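PDB 2Q02: putative cytoplasmic protein from Salmonella typhimurium LT2, which is of unknown function but binds zinc in a xylose isomerase-like TIM barrel and may have isomerase activity, as generally assigned to its family. Local coordinates for residues R124-F129 / A161-K166. Residues are numbered along the deposited sequence; the frame is centred on the assembly and turned at random.
Sequences RLSDLF and AGSPFK. With ZN (zinc ion), chain F.
In this TIM barrel, an ST turn at S163 packs against the outer helix 115-130, just ahead of barrel strand 166-170. The turn forms where F165 N donates to S163 OG at 2.9 Å, with an N-H...O angle of 160°. The same OG donates across the contact to S126 OG at 2.8 Å. S126 OG in turn is hydrogen-bonded to I122 O, one turn back in its own helix. With OG anti to the carbonyl carbon (chi1 -70°), S126 reaches over the ring of F165. Its oxygen sits 3.5 Å above the ring plane, over the centre. F165 CZ points on to F129 and lies 3.7 Å from F129 CD2, over one face of that ring but offset toward its rim. The two planes meet obliquely at 57°, with centroids 5.0 Å apart. L125 adds its CB beside F165 CE2 at 4.1 Å. L104 of strand 101-104 touches L125, F129 and F165, tying the cluster to the barrel wall. Before the turn, G162 closes helix 151-161 in a Schellman motif. On the outer side D127 OD2 binds a zinc ion, separate from the site of E139, D170, H197 and E245. The serine hydroxyls form a directed chain from F165 N through S163 and S126 to I122 O. It fixes the rotation of both hydroxyls and satisfies polar groups beside a buried aromatic pair.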
loop_
_atom_site.group_PDB
_atom_site.type_symbol
_atom_site.label_atom_id
_atom_site.label_comp_id
_atom_site.label_asym_id
_atom_site.label_seq_id
_atom_site.Cartn_x
_atom_site.Cartn_y
_atom_site.Cartn_z
ATOM N N ARG A 124 5.047 9.100 18.608
ATOM C CA ARG A 124 4.011 10.138 18.608
ATOM C C ARG A 124 2.794 9.742 17.770
ATOM O O ARG A 124 1.645 9.948 18.169
ATOM C CB ARG A 124 4.573 11.461 18.065
ATOM C CG ARG A 124 3.500 12.565 18.017
ATOM C CD ARG A 124 4.063 13.965 17.812
ATOM N NE ARG A 124 3.014 14.966 18.014
ATOM C CZ ARG A 124 3.061 16.230 17.583
ATOM N NH1 ARG A 124 4.104 16.680 16.876
ATOM N NH2 ARG A 124 2.035 17.046 17.835
ATOM N N LEU A 125 3.053 9.203 16.587
ATOM C CA LEU A 125 1.983 8.759 15.715
ATOM C C LEU A 125 1.272 7.539 16.266
ATOM O O LEU A 125 0.096 7.377 16.017
ATOM C CB LEU A 125 2.492 8.457 14.292
ATOM C CG LEU A 125 2.889 9.673 13.438
ATOM C CD1 LEU A 125 3.754 9.258 12.267
ATOM C CD2 LEU A 125 1.680 10.435 12.948
ATOM N N SER A 126 1.962 6.675 16.999
ATOM C CA SER A 126 1.307 5.498 17.583
ATOM C C SER A 126 0.265 5.931 18.621
ATOM O O SER A 126 -0.892 5.489 18.601
ATOM C CB SER A 126 2.324 4.520 18.161
ATOM O OG SER A 126 3.027 3.913 17.084
ATOM N N ASP A 127 0.683 6.838 19.497
ATOM C CA ASP A 127 -0.221 7.459 20.473
ATOM C C ASP A 127 -1.413 8.152 19.799
ATOM O O ASP A 127 -2.556 7.990 20.222
ATOM C CB ASP A 127 0.539 8.477 21.314
ATOM C CG ASP A 127 1.531 7.829 22.217
ATOM O OD1 ASP A 127 1.495 6.584 22.267
ATOM O OD2 ASP A 127 2.340 8.554 22.867
ATOM N N LEU A 128 -1.138 8.927 18.758
ATOM C CA LEU A 128 -2.186 9.655 18.046
ATOM C C LEU A 128 -3.200 8.738 17.335
ATOM O O LEU A 128 -4.411 8.970 17.382
ATOM C CB LEU A 128 -1.549 10.600 17.012
ATOM C CG LEU A 128 -2.533 11.480 16.230
ATOM C CD1 LEU A 128 -3.218 12.487 17.161
ATOM C CD2 LEU A 128 -1.871 12.177 15.072
ATOM N N PHE A 129 -2.682 7.710 16.654
ATOM C CA PHE A 129 -3.511 6.712 15.959
ATOM C C PHE A 129 -4.436 5.963 16.930
ATOM O O PHE A 129 -5.578 5.678 16.599
ATOM C CB PHE A 129 -2.631 5.698 15.204
ATOM C CG PHE A 129 -2.200 6.139 13.809
ATOM C CD1 PHE A 129 -1.641 7.392 13.586
ATOM C CD2 PHE A 129 -2.297 5.257 12.738
ATOM C CE1 PHE A 129 -1.237 7.769 12.329
ATOM C CE2 PHE A 129 -1.881 5.626 11.470
ATOM C CZ PHE A 129 -1.362 6.869 11.259
ATOM N N ALA A 161 10.545 1.890 19.089
ATOM C CA ALA A 161 9.450 2.785 19.443
ATOM C C ALA A 161 8.386 2.150 20.360
ATOM O O ALA A 161 7.559 2.865 20.946
ATOM C CB ALA A 161 8.786 3.308 18.172
ATOM N N GLY A 162 8.419 0.824 20.500
ATOM C CA GLY A 162 7.416 0.092 21.276
ATOM C C GLY A 162 6.019 0.209 20.666
ATOM O O GLY A 162 5.016 0.268 21.392
ATOM N N SER A 163 5.961 0.239 19.332
ATOM C CA SER A 163 4.738 0.544 18.602
ATOM C C SER A 163 4.036 -0.715 18.107
ATOM O O SER A 163 4.678 -1.697 17.755
ATOM C CB SER A 163 5.085 1.418 17.399
ATOM O OG SER A 163 4.049 1.435 16.417
ATOM N N PRO A 164 2.706 -0.686 18.034
ATOM C CA PRO A 164 1.961 -1.785 17.392
ATOM C C PRO A 164 1.914 -1.718 15.857
ATOM O O PRO A 164 1.340 -2.605 15.226
ATOM C CB PRO A 164 0.536 -1.571 17.908
ATOM C CG PRO A 164 0.442 -0.067 18.049
ATOM C CD PRO A 164 1.798 0.364 18.534
ATOM N N PHE A 165 2.482 -0.670 15.272
ATOM C CA PHE A 165 2.528 -0.518 13.825
ATOM C C PHE A 165 3.200 -1.688 13.156
ATOM O O PHE A 165 3.969 -2.427 13.784
ATOM C CB PHE A 165 3.276 0.758 13.400
ATOM C CG PHE A 165 2.504 2.049 13.603
ATOM C CD1 PHE A 165 1.268 2.084 14.260
ATOM C CD2 PHE A 165 3.045 3.245 13.150
ATOM C CE1 PHE A 165 0.591 3.286 14.446
ATOM C CE2 PHE A 165 2.371 4.444 13.319
ATOM C CZ PHE A 165 1.136 4.469 13.958
ATOM N N LYS A 166 2.868 -1.868 11.871
ATOM C CA LYS A 166 3.470 -2.907 11.046
ATOM C C LYS A 166 4.022 -2.321 9.744
ATOM O O LYS A 166 3.718 -1.199 9.362
ATOM C CB LYS A 166 2.449 -3.996 10.732
ATOM C CG LYS A 166 2.156 -4.962 11.882
ATOM C CD LYS A 166 0.970 -5.854 11.541
ATOM C CE LYS A 166 1.012 -7.194 12.254
ATOM N NZ LYS A 166 0.350 -7.206 13.586
HETATM ZN ZN ZN F . 4.031 7.752 23.752
#